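Local coordinates for putative nucleoprotein (Infectious salmon anemia virus, PDB 4EWC), which encapsidates the negative-strand viral RNA genome, shielding it from nucleases and forming the ribonucleoprotein that is the template for transcription and replication, at residues R385-P393 against M410-D418; A453-N462 against I581-F589. All blocks are in the same frame, centred on the assembly; numbering follows the deposited sequence.

Contact 1: R385-P393 against M410-D418; sequences RTTKCFIPP and MDFMKNGED
The CG2 branch of Ile391 lies over one face of the Phe412 ring, offset toward its rim, in a CH-pi contact 4.1 Å from the centroid. CG2 is anti to the carbonyl carbon, whereas CG1 (chi1 58°) sits between the backbone N and that carbon and leads away from 410-418. Pro392 adds a looser touch, its CD near Phe412 CE1, and its ring also packs on helix 417-425. Nearer the start of 385-393, the selenomethionine Met413 curls back, bent at both chi2 and chi3, so that SE rests 4.1 Å from Cys389 CB and CE reaches Lys388 O at 3.5 Å. Phe390 points its CB at the turn, 3.5 Å from Asn415 O, and brings the edge of its ring, at CE2, to Met413 O.

The polar edge is made by backbone groups. Phe390 N donates to Phe412 O at 2.7 Å, nearly straight (166°) and in the carbonyl plane. A water donates to both Phe390 O and Asn415 O, joining two carbonyls that cannot bond each other. Around the turn, Asp411 OD1 accepts from Met413 N, and Asn415 OD1 from Glu417 N at 3.0 Å: two Asx turns leading to helix 417-425, with Gly416 at its N-cap. Polar pairing between these two irregular segments thus rests on the backbone and one water, not on charged side chains.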
loop_
_atom_site.group_PDB
_atom_site.type_symbol
_atom_site.label_atom_id
_atom_site.label_comp_id
_atom_site.label_asym_id
_atom_site.label_seq_id
_atom_site.Cartn_x
_atom_site.Cartn_y
_atom_site.Cartn_z
ATOM N N ARG A 385 17.580 10.783 -15.689
ATOM C CA ARG A 385 17.686 9.628 -16.589
ATOM C C ARG A 385 18.401 8.490 -15.894
ATOM O O ARG A 385 19.517 8.651 -15.411
ATOM C CB ARG A 385 18.426 9.987 -17.873
ATOM C CG ARG A 385 17.708 10.989 -18.729
ATOM C CD ARG A 385 18.529 11.381 -19.941
ATOM N NE ARG A 385 17.933 12.534 -20.594
ATOM C CZ ARG A 385 16.918 12.452 -21.449
ATOM N NH1 ARG A 385 16.399 11.263 -21.747
ATOM N NH2 ARG A 385 16.423 13.554 -22.006
ATOM N N THR A 386 17.752 7.340 -15.847
ATOM C CA THR A 386 18.288 6.207 -15.115
ATOM C C THR A 386 18.430 4.998 -16.027
ATOM O O THR A 386 17.493 4.610 -16.704
ATOM C CB THR A 386 17.371 5.818 -13.944
ATOM O OG1 THR A 386 17.094 6.977 -13.163
ATOM C CG2 THR A 386 18.034 4.768 -13.069
ATOM N N THR A 387 19.607 4.404 -16.029
ATOM C CA THR A 387 19.808 3.177 -16.753
ATOM C C THR A 387 20.009 2.048 -15.742
ATOM O O THR A 387 20.402 2.312 -14.617
ATOM C CB THR A 387 20.983 3.290 -17.766
ATOM O OG1 THR A 387 21.198 2.024 -18.386
ATOM C CG2 THR A 387 22.240 3.673 -17.087
ATOM N N LYS A 388 19.707 0.811 -16.148
ATOM C CA LYS A 388 19.746 -0.384 -15.287
ATOM C C LYS A 388 19.278 -1.597 -16.079
ATOM O O LYS A 388 18.685 -1.459 -17.148
ATOM C CB LYS A 388 18.812 -0.235 -14.081
ATOM C CG LYS A 388 17.346 -0.246 -14.484
ATOM C CD LYS A 388 16.425 -0.327 -13.308
ATOM C CE LYS A 388 16.366 0.976 -12.520
ATOM N NZ LYS A 388 15.633 0.814 -11.237
ATOM N N CYS A 389 19.530 -2.791 -15.547
ATOM C CA CYS A 389 18.988 -4.038 -16.116
ATOM C C CYS A 389 18.096 -4.810 -15.149
ATOM O O CYS A 389 18.144 -4.631 -13.927
ATOM C CB CYS A 389 20.095 -4.955 -16.623
ATOM S SG CYS A 389 21.017 -5.762 -15.341
ATOM N N PHE A 390 17.285 -5.685 -15.723
ATOM C CA PHE A 390 16.393 -6.529 -14.950
ATOM C C PHE A 390 16.848 -7.990 -15.042
ATOM O O PHE A 390 16.543 -8.699 -16.015
ATOM C CB PHE A 390 14.954 -6.344 -15.426
ATOM C CG PHE A 390 14.486 -4.925 -15.336
ATOM C CD1 PHE A 390 14.296 -4.318 -14.094
ATOM C CD2 PHE A 390 14.280 -4.165 -16.483
ATOM C CE1 PHE A 390 13.887 -2.994 -14.003
ATOM C CE2 PHE A 390 13.870 -2.843 -16.393
ATOM C CZ PHE A 390 13.675 -2.263 -15.154
ATOM N N ILE A 391 17.613 -8.441 -14.052
ATOM C CA ILE A 391 18.086 -9.812 -14.079
ATOM C C ILE A 391 17.607 -10.568 -12.867
ATOM O O ILE A 391 17.411 -9.977 -11.802
ATOM C CB ILE A 391 19.635 -9.930 -14.175
ATOM C CG1 ILE A 391 20.313 -9.213 -12.998
ATOM C CG2 ILE A 391 20.125 -9.499 -15.551
ATOM C CD1 ILE A 391 21.831 -9.415 -12.944
ATOM N N PRO A 392 17.425 -11.892 -13.019
ATOM C CA PRO A 392 17.085 -12.780 -11.891
ATOM C C PRO A 392 18.241 -12.828 -10.910
ATOM O O PRO A 392 19.324 -12.339 -11.234
ATOM C CB PRO A 392 16.943 -14.146 -12.576
ATOM C CG PRO A 392 17.857 -14.057 -13.781
ATOM C CD PRO A 392 17.668 -12.660 -14.263
ATOM N N PRO A 393 18.026 -13.383 -9.728
ATOM C CA PRO A 393 19.134 -13.628 -8.796
ATOM C C PRO A 393 20.312 -14.351 -9.454
ATOM O O PRO A 393 20.129 -15.243 -10.299
ATOM C CB PRO A 393 18.510 -14.546 -7.743
ATOM C CG PRO A 393 17.085 -14.095 -7.707
ATOM C CD PRO A 393 16.720 -13.618 -9.110
HETATM N N MSE A 410 17.885 -13.341 -24.920
HETATM C CA MSE A 410 17.050 -12.697 -23.923
HETATM C C MSE A 410 17.288 -11.196 -23.838
HETATM O O MSE A 410 18.354 -10.705 -24.210
HETATM C CB MSE A 410 17.206 -13.367 -22.564
HETATM C CG MSE A 410 16.313 -14.572 -22.396
HETATM SE SE MSE A 410 16.780 -15.537 -20.789
HETATM C CE MSE A 410 15.200 -16.687 -20.591
ATOM N N ASP A 411 16.276 -10.471 -23.375
ATOM C CA ASP A 411 16.386 -9.034 -23.216
ATOM C C ASP A 411 16.143 -8.684 -21.762
ATOM O O ASP A 411 15.025 -8.853 -21.234
ATOM C CB ASP A 411 15.370 -8.317 -24.108
ATOM C CG ASP A 411 15.672 -6.853 -24.260
ATOM O OD1 ASP A 411 16.430 -6.301 -23.421
ATOM O OD2 ASP A 411 15.157 -6.236 -25.216
ATOM N N PHE A 412 17.184 -8.194 -21.101
ATOM C CA PHE A 412 17.054 -7.818 -19.686
ATOM C C PHE A 412 16.941 -6.311 -19.508
ATOM O O PHE A 412 16.886 -5.836 -18.383
ATOM C CB PHE A 412 18.246 -8.326 -18.888
ATOM C CG PHE A 412 18.408 -9.826 -18.918
ATOM C CD1 PHE A 412 17.349 -10.667 -18.584
ATOM C CD2 PHE A 412 19.628 -10.396 -19.269
ATOM C CE1 PHE A 412 17.515 -12.048 -18.593
ATOM C CE2 PHE A 412 19.793 -11.758 -19.281
ATOM C CZ PHE A 412 18.740 -12.592 -18.939
HETATM N N MSE A 413 16.937 -5.577 -20.624
HETATM C CA MSE A 413 16.848 -4.121 -20.614
HETATM C C MSE A 413 15.408 -3.608 -20.686
HETATM O O MSE A 413 15.041 -2.711 -19.935
HETATM C CB MSE A 413 17.643 -3.512 -21.774
HETATM C CG MSE A 413 19.132 -3.828 -21.815
HETATM SE SE MSE A 413 20.229 -3.242 -20.300
HETATM C CE MSE A 413 20.010 -1.310 -20.425
ATOM N N LYS A 414 14.607 -4.172 -21.591
ATOM C CA LYS A 414 13.248 -3.669 -21.843
ATOM C C LYS A 414 12.281 -3.836 -20.662
ATOM O O LYS A 414 11.444 -2.975 -20.425
ATOM C CB LYS A 414 12.629 -4.295 -23.100
ATOM C CG LYS A 414 12.303 -5.800 -22.966
ATOM C CD LYS A 414 11.468 -6.347 -24.132
ATOM C CE LYS A 414 11.606 -7.869 -24.268
ATOM N NZ LYS A 414 10.927 -8.667 -23.181
ATOM N N ASN A 415 12.391 -4.950 -19.949
ATOM C CA ASN A 415 11.563 -5.226 -18.785
ATOM C C ASN A 415 12.061 -6.469 -18.049
ATOM O O ASN A 415 13.150 -6.965 -18.331
ATOM C CB ASN A 415 10.080 -5.342 -19.151
ATOM C CG ASN A 415 9.810 -6.395 -20.222
ATOM O OD1 ASN A 415 10.324 -7.520 -20.162
ATOM N ND2 ASN A 415 8.986 -6.037 -21.199
ATOM N N GLY A 416 11.270 -6.975 -17.110
ATOM C CA GLY A 416 11.688 -8.113 -16.311
ATOM C C GLY A 416 11.160 -9.477 -16.728
ATOM O O GLY A 416 11.291 -10.431 -15.967
ATOM N N GLU A 417 10.583 -9.567 -17.926
ATOM C CA GLU A 417 9.993 -10.828 -18.409
ATOM C C GLU A 417 10.961 -12.016 -18.418
ATOM O O GLU A 417 10.668 -13.061 -17.866
ATOM C CB GLU A 417 9.388 -10.677 -19.802
ATOM C CG GLU A 417 8.738 -11.943 -20.311
ATOM C CD GLU A 417 7.975 -11.735 -21.615
ATOM O OE1 GLU A 417 8.553 -11.987 -22.689
ATOM O OE2 GLU A 417 6.797 -11.330 -21.563
ATOM N N ASP A 418 12.103 -11.851 -19.055
ATOM C CA ASP A 418 13.061 -12.914 -19.117
ATOM C C ASP A 418 13.615 -13.200 -17.743
ATOM O O ASP A 418 13.848 -14.357 -17.391
ATOM C CB ASP A 418 14.169 -12.607 -20.131
ATOM C CG ASP A 418 13.630 -12.454 -21.545
ATOM O OD1 ASP A 418 12.540 -12.996 -21.837
ATOM O OD2 ASP A 418 14.283 -11.783 -22.369
HETATM O O HOH W 1 14.473 -9.259 -17.481
#

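Contact 2: A453-N462 against I581-F589; sequences AFCSADIIEN and IVISGVGLF
Asp458 and Ser584 make the main side-chain polar link, at the carboxylate oxygen OD2. Ser584 N donates to Asp458 OD2 at 3.1 Å, from above the carboxylate plane (45° out of it); Ser584 OG is modelled implausibly close to the same oxygen, and the details of that pairing are doubtful. With chi1 near 55°, Ser584 OG also accepts from Val586 N, which makes an ST turn. Asp458 OD1 is in a salt bridge with Arg469, so both carboxylate oxygens are engaged.

Among backbone bonds, Ala457 N donates to Val586 O at 3.2 Å. A water donates to Ala453 O and Cys455 O and accepts weakly from Leu588 N, tying the loop before the helix to 581-589.

Ser456 is the N-cap of helix 457-463, its OG accepting weakly from Ile459 N. Helix segment 457-462 packs on strand residues 581-583, at 143° to them, and on the loop that follows; strand 577-583 is outermost, within this chain, in a three-stranded antiparallel sheet. Asn462 ND2 donates to Asp458 O at 2.8 Å, on the opposite face of that carbonyl from Asn462 N, and this holds the amide alongside Ile581 CG2.

Apolar contacts fill the remainder. Ile583 CG2 meets Ser456 CB at 3.6 Å, and its CD1 approaches Ile459 CD1. Leu588 CD1 reaches Ala457 CB and, at about a right angle between side chains, Ile460 CG1 at 4.0 Å. Phe589 CE2 lies 4.0 Å from Phe454 CE1, and the Phe589 ring also meets Trp514 of the second subunit.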
loop_
_atom_site.group_PDB
_atom_site.type_symbol
_atom_site.label_atom_id
_atom_site.label_comp_id
_atom_site.label_asym_id
_atom_site.label_seq_id
_atom_site.Cartn_x
_atom_site.Cartn_y
_atom_site.Cartn_z
ATOM N N ALA A 453 16.805 0.317 -4.265
ATOM C CA ALA A 453 16.176 0.290 -2.938
ATOM C C ALA A 453 15.040 1.304 -2.820
ATOM O O ALA A 453 14.319 1.307 -1.833
ATOM C CB ALA A 453 17.209 0.506 -1.824
ATOM N N PHE A 454 14.869 2.156 -3.821
ATOM C CA PHE A 454 13.952 3.275 -3.672
ATOM C C PHE A 454 12.668 3.096 -4.437
ATOM O O PHE A 454 11.925 4.058 -4.658
ATOM C CB PHE A 454 14.662 4.585 -4.033
ATOM C CG PHE A 454 15.943 4.765 -3.290
ATOM C CD1 PHE A 454 15.935 4.851 -1.905
ATOM C CD2 PHE A 454 17.157 4.766 -3.948
ATOM C CE1 PHE A 454 17.099 4.974 -1.206
ATOM C CE2 PHE A 454 18.339 4.888 -3.232
ATOM C CZ PHE A 454 18.303 4.995 -1.862
ATOM N N CYS A 455 12.408 1.848 -4.822
ATOM C CA CYS A 455 11.228 1.511 -5.619
ATOM C C CYS A 455 10.005 1.520 -4.733
ATOM O O CYS A 455 10.103 1.290 -3.541
ATOM C CB CYS A 455 11.372 0.134 -6.244
ATOM S SG CYS A 455 9.939 -0.406 -7.216
ATOM N N SER A 456 8.856 1.788 -5.325
ATOM C CA SER A 456 7.586 1.674 -4.634
ATOM C C SER A 456 7.466 0.340 -3.893
ATOM O O SER A 456 7.824 -0.721 -4.431
ATOM C CB SER A 456 6.434 1.806 -5.645
ATOM O OG SER A 456 5.235 1.243 -5.138
ATOM N N ALA A 457 6.981 0.399 -2.656
ATOM C CA ALA A 457 6.751 -0.808 -1.868
ATOM C C ALA A 457 5.668 -1.689 -2.488
ATOM O O ALA A 457 5.795 -2.912 -2.484
ATOM C CB ALA A 457 6.385 -0.455 -0.429
ATOM N N ASP A 458 4.609 -1.066 -3.002
ATOM C CA ASP A 458 3.555 -1.804 -3.684
ATOM C C ASP A 458 4.148 -2.652 -4.798
ATOM O O ASP A 458 3.793 -3.820 -4.961
ATOM C CB ASP A 458 2.527 -0.869 -4.284
ATOM C CG ASP A 458 1.784 -0.067 -3.239
ATOM O OD1 ASP A 458 0.902 -0.665 -2.583
ATOM O OD2 ASP A 458 2.063 1.159 -3.093
ATOM N N ILE A 459 5.058 -2.050 -5.560
ATOM C CA ILE A 459 5.699 -2.734 -6.660
ATOM C C ILE A 459 6.515 -3.915 -6.160
ATOM O O ILE A 459 6.335 -5.047 -6.642
ATOM C CB ILE A 459 6.589 -1.806 -7.509
ATOM C CG1 ILE A 459 5.766 -0.686 -8.120
ATOM C CG2 ILE A 459 7.292 -2.600 -8.633
ATOM C CD1 ILE A 459 6.583 0.255 -9.001
ATOM N N ILE A 460 7.417 -3.636 -5.216
ATOM C CA ILE A 460 8.189 -4.669 -4.516
ATOM C C ILE A 460 7.297 -5.824 -4.081
ATOM O O ILE A 460 7.590 -6.982 -4.363
ATOM C CB ILE A 460 8.848 -4.129 -3.231
ATOM C CG1 ILE A 460 9.931 -3.097 -3.563
ATOM C CG2 ILE A 460 9.419 -5.263 -2.434
ATOM C CD1 ILE A 460 11.122 -3.685 -4.260
ATOM N N GLU A 461 6.206 -5.507 -3.395
ATOM C CA GLU A 461 5.330 -6.556 -2.896
ATOM C C GLU A 461 4.744 -7.394 -4.032
ATOM O O GLU A 461 4.705 -8.620 -3.954
ATOM C CB GLU A 461 4.213 -5.997 -2.030
ATOM C CG GLU A 461 3.390 -7.065 -1.363
ATOM C CD GLU A 461 3.930 -7.402 0.012
ATOM O OE1 GLU A 461 4.354 -6.449 0.720
ATOM O OE2 GLU A 461 3.929 -8.609 0.381
ATOM N N ASN A 462 4.281 -6.746 -5.093
ATOM C CA ASN A 462 3.784 -7.523 -6.228
ATOM C C ASN A 462 4.878 -8.229 -7.044
ATOM O O ASN A 462 4.609 -9.227 -7.709
ATOM C CB ASN A 462 2.914 -6.669 -7.140
ATOM C CG ASN A 462 1.593 -6.334 -6.510
ATOM O OD1 ASN A 462 0.560 -6.930 -6.839
ATOM N ND2 ASN A 462 1.614 -5.379 -5.583
ATOM N N ILE A 581 -2.147 -2.306 -10.443
ATOM C CA ILE A 581 -1.984 -1.882 -9.047
ATOM C C ILE A 581 -1.796 -0.378 -9.009
ATOM O O ILE A 581 -1.475 0.231 -10.030
ATOM C CB ILE A 581 -0.768 -2.539 -8.333
ATOM C CG1 ILE A 581 0.552 -2.031 -8.906
ATOM C CG2 ILE A 581 -0.860 -4.066 -8.370
ATOM C CD1 ILE A 581 1.734 -2.250 -7.995
ATOM N N VAL A 582 -1.998 0.214 -7.833
ATOM C CA VAL A 582 -1.743 1.641 -7.611
ATOM C C VAL A 582 -0.398 1.866 -6.925
ATOM O O VAL A 582 -0.108 1.281 -5.885
ATOM C CB VAL A 582 -2.825 2.290 -6.702
ATOM C CG1 VAL A 582 -2.330 3.630 -6.157
ATOM C CG2 VAL A 582 -4.133 2.455 -7.437
ATOM N N ILE A 583 0.429 2.725 -7.495
ATOM C CA ILE A 583 1.635 3.137 -6.781
ATOM C C ILE A 583 1.219 4.209 -5.761
ATOM O O ILE A 583 0.902 5.350 -6.127
ATOM C CB ILE A 583 2.720 3.662 -7.753
ATOM C CG1 ILE A 583 3.013 2.609 -8.807
ATOM C CG2 ILE A 583 3.996 4.013 -7.026
ATOM C CD1 ILE A 583 3.763 3.152 -10.007
ATOM N N SER A 584 1.198 3.814 -4.492
ATOM C CA SER A 584 0.657 4.646 -3.419
ATOM C C SER A 584 1.556 5.806 -3.042
ATOM O O SER A 584 1.078 6.857 -2.617
ATOM C CB SER A 584 0.406 3.809 -2.162
ATOM O OG SER A 584 1.581 3.132 -1.776
ATOM N N GLY A 585 2.854 5.601 -3.189
ATOM C CA GLY A 585 3.828 6.574 -2.762
ATOM C C GLY A 585 4.579 6.050 -1.549
ATOM O O GLY A 585 5.657 6.536 -1.227
ATOM N N VAL A 586 4.012 5.060 -0.867
ATOM C CA VAL A 586 4.721 4.438 0.241
ATOM C C VAL A 586 5.887 3.641 -0.323
ATOM O O VAL A 586 5.778 3.021 -1.388
ATOM C CB VAL A 586 3.812 3.497 1.092
ATOM C CG1 VAL A 586 4.633 2.784 2.167
ATOM C CG2 VAL A 586 2.718 4.288 1.742
ATOM N N GLY A 587 7.014 3.670 0.371
ATOM C CA GLY A 587 8.107 2.833 -0.030
ATOM C C GLY A 587 8.659 2.087 1.154
ATOM O O GLY A 587 8.085 2.062 2.252
ATOM N N LEU A 588 9.782 1.437 0.903
ATOM C CA LEU A 588 10.626 0.939 1.962
ATOM C C LEU A 588 11.095 2.223 2.673
ATOM O O LEU A 588 11.000 3.318 2.107
ATOM C CB LEU A 588 11.779 0.150 1.329
ATOM C CG LEU A 588 11.595 -1.311 0.837
ATOM C CD1 LEU A 588 10.302 -1.596 0.117
ATOM C CD2 LEU A 588 12.730 -1.716 -0.059
ATOM N N PHE A 589 11.561 2.137 3.908
ATOM C CA PHE A 589 11.957 3.360 4.679
ATOM C C PHE A 589 10.854 4.343 5.014
ATOM O O PHE A 589 11.142 5.447 5.441
ATOM C CB PHE A 589 13.085 4.162 4.019
ATOM C CG PHE A 589 14.096 3.317 3.337
ATOM C CD1 PHE A 589 14.949 2.509 4.074
ATOM C CD2 PHE A 589 14.197 3.315 1.951
ATOM C CE1 PHE A 589 15.878 1.710 3.454
ATOM C CE2 PHE A 589 15.134 2.525 1.313
ATOM C CZ PHE A 589 15.978 1.722 2.067
HETATM O O HOH W 2 11.690 2.250 -1.496
#

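Both contacts are buried and lie in the C-terminal part of the orthomyxovirus nucleoprotein, with centres about 18 Å apart and nearest atoms about 7 Å apart, so they do not touch. They follow one another in sequence: contact 1 has 16 residues between its segments, against 118 in contact 2. Contact 1 joins two irregular segments, and its direct polar link is backbone to backbone; contact 2 sets a helix start against a strand and the loop after it, adds a charged side chain, buries more surface (650 against 391 Å²), and is more closely involved with the second subunit, although both reach it.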